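Local coordinates for prohead core protein protease (Enterobacteria phage T4, PDB 5JBL) that cleaves the scaffold and shell proteins of the assembling phage head as a pentameric serine protease, after activating itself by autocatalytic cleavage, at residues G52-L57 and R132-E137; G31-I36 and G61-A66. The protein carries 3 engineered substitutions. All coordinates share one frame; numbering follows the deposited sequence.

Overall arrangement
Strand 53-65 takes part in both contacts, which lie about 18 Å apart between centres in one antiparallel sheet. Contact 1 is at the strand's early end, about 17 Å from the centre of the chain and beside a neighbouring subunit; contact 2 is at its later part, about 9 Å from that centre. Both are largely buried, yet their chemistry differs. Contact 1 combines polar bonds (a backbone bond, an arginine bonded to a carbonyl and a three-bonded water) with packing of L57 on V135. Contact 2 has no direct hydrogen bond and rests on a proline against glycine and phenylalanine. They touch where L57 CD1 meets I36 CG2 at 3.9 Å and F63 packs on R132 and A133.

Contact 1 (G52-L57 and R132-E137); sequences GLKPGL and RARVIE
L57 and V135 share the backbone bond of this contact: V135 N gives its hydrogen to L57 O at 2.9 Å, almost straight. A weaker CA-H...O approach from R134 CA reaches the same oxygen. The second direct bond is from a side chain. R134, stretched out from CG to NE with CG anti to the backbone N, brings NH2 within 2.8 Å of P55 O. That bond is bent, 138° at the hydrogen, and the oxygen sits 27° out of the guanidinium plane. R134 NH1 bonds Y58 OH. The V135-L57 bond belongs to the antiparallel pairing of strands 53-65 and 128-135, although the touching parts run 109° apart; the homomultimerization region, residues 136-155, follows directly. G56 CA lies over one guanidinium face and K54 CE over the other. The like charges are close, K54 NZ 4.1 Å from R134 NH2, which the bond of NZ to R151 O of a second subunit probably offsets. The side chains of L57 and V135 lie side by side, pointing the same way, with L57 CG 4.0 Å from V135 CG2. A water accepts from L57 N and donates to V135 O and E137 OE2, while E137 OE1 forms a salt bridge with R151 of its own chain.

Contact 2 (G31-I36 and G61-A66); sequences GQPGEI and GIFLQA. Engineered in segment 61-66: L64 (natural residue Met).
P33 leans against G61 and F63 where the chain, a few residues after the probable autolysis site, enters the antiparallel sheet through strand 35-38. Its partner segment turns a corner at G61 and then carries a classic beta bulge, F63 and L64 both facing V129 of strand 128-135. L64 is an engineered residue, methionine in the natural protein.

The proline ring can be followed outward. P33 CB rests on the backbone of G61, 4.0 Å from G61 CA. G61 has no side chain, and its backbone angles at the corner (phi 158°, psi -154°) leave the bare CA facing the proline. These two residues also bring the backbones closest, with 4.5 Å between P33 CA and G61 CA. The next atom, P33 CG, reaches farther along the strand, comes near I62 O and touches the ring of F63, whose CE1 is 4.1 Å away. The proline carbon lies near the plane of the phenyl ring, so it meets the rim and not a face, and the two side chains cross at about a right angle. F63 starts out away from the proline; with CG anti to the carbonyl carbon (chi1 -73°) the ring nevertheless swings back far enough for CE1 to make this touch. The phenyl ring also packs on V186, and its side chain is about 9 Å from that of A159, an active-site position altered in this structure. P33 in turn packs on V158 of strand 157-168, so the proline joins the bulged strand to the other sheet.

No hydrogen bond passes directly between the two segments. Just past the proline a water joins their backbones by accepting from both, from G34 N at 3.1 Å and from I62 N at 2.9 Å.

Contact 1 (G52-L57 and R132-E137)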
loop_
_atom_site.group_PDB
_atom_site.type_symbol
_atom_site.label_atom_id
_atom_site.label_comp_id
_atom_site.label_asym_id
_atom_site.label_seq_id
_atom_site.Cartn_x
_atom_site.Cartn_y
_atom_site.Cartn_z
ATOM N N GLY C 52 6.026 -7.302 33.282
ATOM C CA GLY C 52 5.194 -7.261 32.090
ATOM C C GLY C 52 4.471 -5.940 31.890
ATOM O O GLY C 52 3.340 -5.772 32.340
ATOM N N LEU C 53 5.133 -5.002 31.216
ATOM C CA LEU C 53 4.603 -3.668 30.961
ATOM C C LEU C 53 4.566 -3.411 29.466
ATOM O O LEU C 53 5.521 -3.735 28.754
ATOM C CB LEU C 53 5.454 -2.591 31.630
ATOM C CG LEU C 53 5.446 -2.666 33.147
ATOM C CD1 LEU C 53 6.495 -1.731 33.737
ATOM C CD2 LEU C 53 4.052 -2.358 33.668
ATOM N N LYS C 54 3.478 -2.808 28.996
ATOM C CA LYS C 54 3.388 -2.397 27.602
ATOM C C LYS C 54 3.056 -0.913 27.531
ATOM O O LYS C 54 2.001 -0.491 28.038
ATOM C CB LYS C 54 2.343 -3.227 26.841
ATOM C CG LYS C 54 0.941 -3.212 27.426
ATOM C CD LYS C 54 0.053 -4.199 26.695
ATOM C CE LYS C 54 0.045 -3.935 25.200
ATOM N NZ LYS C 54 -1.030 -4.708 24.528
ATOM N N PRO C 55 3.905 -0.085 26.934
ATOM C CA PRO C 55 3.503 1.292 26.659
ATOM C C PRO C 55 2.431 1.318 25.583
ATOM O O PRO C 55 2.221 0.353 24.848
ATOM C CB PRO C 55 4.793 1.958 26.165
ATOM C CG PRO C 55 5.885 0.955 26.394
ATOM C CD PRO C 55 5.238 -0.383 26.391
ATOM N N GLY C 56 1.752 2.451 25.493
ATOM C CA GLY C 56 0.739 2.623 24.472
ATOM C C GLY C 56 0.464 4.092 24.270
ATOM O O GLY C 56 0.789 4.931 25.115
ATOM N N LEU C 57 -0.145 4.391 23.134
ATOM C CA LEU C 57 -0.607 5.728 22.805
ATOM C C LEU C 57 -2.116 5.725 22.936
ATOM O O LEU C 57 -2.789 4.917 22.284
ATOM C CB LEU C 57 -0.184 6.101 21.390
ATOM C CG LEU C 57 -0.697 7.423 20.840
ATOM C CD1 LEU C 57 -0.221 8.588 21.681
ATOM C CD2 LEU C 57 -0.177 7.543 19.413
ATOM N N ARG C 132 -11.789 5.773 26.432
ATOM C CA ARG C 132 -10.351 5.668 26.243
ATOM C C ARG C 132 -10.106 4.729 25.075
ATOM O O ARG C 132 -10.650 3.621 25.042
ATOM C CB ARG C 132 -9.659 5.164 27.521
ATOM C CG ARG C 132 -8.146 5.230 27.444
ATOM C CD ARG C 132 -7.485 4.782 28.742
ATOM N NE ARG C 132 -7.454 3.331 28.836
ATOM C CZ ARG C 132 -8.280 2.614 29.592
ATOM N NH1 ARG C 132 -9.205 3.216 30.332
ATOM N NH2 ARG C 132 -8.176 1.291 29.610
ATOM N N ALA C 133 -9.335 5.184 24.093
ATOM C CA ALA C 133 -9.024 4.387 22.924
ATOM C C ALA C 133 -7.516 4.242 22.779
ATOM O O ALA C 133 -6.773 5.211 22.915
ATOM C CB ALA C 133 -9.599 5.008 21.644
ATOM N N ARG C 134 -7.073 3.029 22.493
ATOM C CA ARG C 134 -5.664 2.760 22.237
ATOM C C ARG C 134 -5.409 2.788 20.735
ATOM O O ARG C 134 -6.175 2.208 19.956
ATOM C CB ARG C 134 -5.277 1.402 22.826
ATOM C CG ARG C 134 -3.824 1.042 22.639
ATOM C CD ARG C 134 -3.529 -0.355 23.156
ATOM N NE ARG C 134 -2.119 -0.671 22.955
ATOM C CZ ARG C 134 -1.179 -0.607 23.895
ATOM N NH1 ARG C 134 -1.494 -0.260 25.139
ATOM N NH2 ARG C 134 0.088 -0.899 23.582
ATOM N N VAL C 135 -4.353 3.485 20.322
ATOM C CA VAL C 135 -3.962 3.516 18.916
ATOM C C VAL C 135 -3.216 2.227 18.588
ATOM O O VAL C 135 -2.356 1.782 19.358
ATOM C CB VAL C 135 -3.105 4.758 18.617
ATOM C CG1 VAL C 135 -2.612 4.742 17.167
ATOM C CG2 VAL C 135 -3.906 6.003 18.876
ATOM N N ILE C 136 -3.586 1.586 17.484
ATOM C CA ILE C 136 -2.950 0.331 17.083
ATOM C C ILE C 136 -1.590 0.649 16.465
ATOM O O ILE C 136 -1.507 1.407 15.503
ATOM C CB ILE C 136 -3.836 -0.443 16.101
ATOM C CG1 ILE C 136 -5.180 -0.745 16.771
ATOM C CG2 ILE C 136 -3.114 -1.720 15.625
ATOM C CD1 ILE C 136 -6.265 -1.247 15.840
ATOM N N GLU C 137 -0.517 0.122 17.042
ATOM C CA GLU C 137 0.806 0.391 16.497
ATOM C C GLU C 137 1.481 -0.900 16.055
ATOM O O GLU C 137 1.188 -1.979 16.581
ATOM C CB GLU C 137 1.684 1.112 17.509
ATOM C CG GLU C 137 1.197 2.530 17.805
ATOM C CD GLU C 137 2.247 3.321 18.542
ATOM O OE1 GLU C 137 3.235 3.726 17.878
ATOM O OE2 GLU C 137 2.120 3.489 19.778
HETATM O O HOH W 1 -0.357 2.342 21.226
#

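Contact 2 (G31-I36 and G61-A66)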
loop_
_atom_site.group_PDB
_atom_site.type_symbol
_atom_site.label_atom_id
_atom_site.label_comp_id
_atom_site.label_asym_id
_atom_site.label_seq_id
_atom_site.Cartn_x
_atom_site.Cartn_y
_atom_site.Cartn_z
ATOM N N GLY C 31 -15.799 16.388 17.662
ATOM C CA GLY C 31 -14.733 17.272 18.095
ATOM C C GLY C 31 -13.471 16.534 18.475
ATOM O O GLY C 31 -13.280 15.353 18.177
ATOM N N GLN C 32 -12.574 17.263 19.144
ATOM C CA GLN C 32 -11.262 16.723 19.485
ATOM C C GLN C 32 -11.258 16.312 20.942
ATOM O O GLN C 32 -11.507 17.165 21.815
ATOM C CB GLN C 32 -10.163 17.747 19.235
ATOM C CG GLN C 32 -9.946 18.137 17.783
ATOM C CD GLN C 32 -9.012 19.329 17.666
ATOM O OE1 GLN C 32 -9.266 20.364 18.268
ATOM N NE2 GLN C 32 -7.915 19.181 16.917
ATOM N N PRO C 33 -11.024 15.045 21.254
ATOM C CA PRO C 33 -10.919 14.652 22.661
ATOM C C PRO C 33 -9.725 15.336 23.311
ATOM O O PRO C 33 -8.658 15.477 22.707
ATOM C CB PRO C 33 -10.740 13.132 22.599
ATOM C CG PRO C 33 -11.137 12.724 21.247
ATOM C CD PRO C 33 -11.050 13.902 20.331
ATOM N N GLY C 34 -9.912 15.739 24.560
ATOM C CA GLY C 34 -9.001 16.631 25.237
ATOM C C GLY C 34 -7.711 16.034 25.744
ATOM O O GLY C 34 -6.883 16.785 26.266
ATOM N N GLU C 35 -7.491 14.726 25.607
ATOM C CA GLU C 35 -6.295 14.100 26.166
ATOM C C GLU C 35 -5.678 13.138 25.166
ATOM O O GLU C 35 -6.360 12.259 24.631
ATOM C CB GLU C 35 -6.599 13.337 27.462
ATOM C CG GLU C 35 -7.279 14.161 28.536
ATOM C CD GLU C 35 -6.447 15.349 28.980
ATOM O OE1 GLU C 35 -5.202 15.281 28.867
ATOM O OE2 GLU C 35 -7.041 16.352 29.439
ATOM N N ILE C 36 -4.388 13.308 24.924
ATOM C CA ILE C 36 -3.588 12.345 24.182
ATOM C C ILE C 36 -2.430 11.955 25.084
ATOM O O ILE C 36 -1.694 12.829 25.557
ATOM C CB ILE C 36 -3.090 12.926 22.854
ATOM C CG1 ILE C 36 -4.283 13.251 21.951
ATOM C CG2 ILE C 36 -2.054 11.991 22.225
ATOM C CD1 ILE C 36 -3.913 14.016 20.711
ATOM N N GLY C 61 -11.238 11.079 26.053
ATOM C CA GLY C 61 -12.066 12.262 26.257
ATOM C C GLY C 61 -13.481 12.003 25.770
ATOM O O GLY C 61 -13.933 10.858 25.716
ATOM N N ILE C 62 -14.153 13.088 25.404
ATOM C CA ILE C 62 -15.543 13.000 24.967
ATOM C C ILE C 62 -15.610 12.302 23.619
ATOM O O ILE C 62 -15.012 12.753 22.632
ATOM C CB ILE C 62 -16.183 14.391 24.906
ATOM C CG1 ILE C 62 -16.333 14.948 26.325
ATOM C CG2 ILE C 62 -17.521 14.336 24.171
ATOM C CD1 ILE C 62 -16.797 16.388 26.375
ATOM N N PHE C 63 -16.350 11.197 23.566
ATOM C CA PHE C 63 -16.536 10.485 22.310
ATOM C C PHE C 63 -17.918 10.682 21.701
ATOM O O PHE C 63 -18.053 10.567 20.487
ATOM C CB PHE C 63 -16.299 8.979 22.499
ATOM C CG PHE C 63 -14.841 8.582 22.683
ATOM C CD1 PHE C 63 -13.815 9.494 22.515
ATOM C CD2 PHE C 63 -14.519 7.275 23.031
ATOM C CE1 PHE C 63 -12.475 9.116 22.684
ATOM C CE2 PHE C 63 -13.199 6.882 23.196
ATOM C CZ PHE C 63 -12.168 7.806 23.018
ATOM N N LEU C 64 -18.941 10.939 22.513
ATOM C CA LEU C 64 -20.295 11.216 22.047
ATOM C C LEU C 64 -20.977 12.122 23.064
ATOM O O LEU C 64 -20.574 12.191 24.230
ATOM C CB LEU C 64 -21.129 9.934 21.863
ATOM C CG LEU C 64 -20.635 8.857 20.890
ATOM C CD1 LEU C 64 -19.790 7.833 21.634
ATOM C CD2 LEU C 64 -21.790 8.190 20.173
ATOM N N GLN C 65 -22.025 12.807 22.621
ATOM C CA GLN C 65 -22.753 13.732 23.483
ATOM C C GLN C 65 -24.251 13.588 23.291
ATOM O O GLN C 65 -24.729 13.577 22.155
ATOM C CB GLN C 65 -22.362 15.172 23.200
ATOM C CG GLN C 65 -20.922 15.471 23.495
ATOM C CD GLN C 65 -20.601 16.916 23.253
ATOM O OE1 GLN C 65 -20.377 17.323 22.116
ATOM N NE2 GLN C 65 -20.621 17.715 24.314
ATOM N N ALA C 66 -24.983 13.522 24.406
ATOM C CA ALA C 66 -26.436 13.495 24.423
ATOM C C ALA C 66 -26.985 14.890 24.683
ATOM O O ALA C 66 -26.307 15.754 25.248
ATOM C CB ALA C 66 -26.951 12.540 25.510
HETATM O O HOH W 2 -12.828 15.657 25.506
#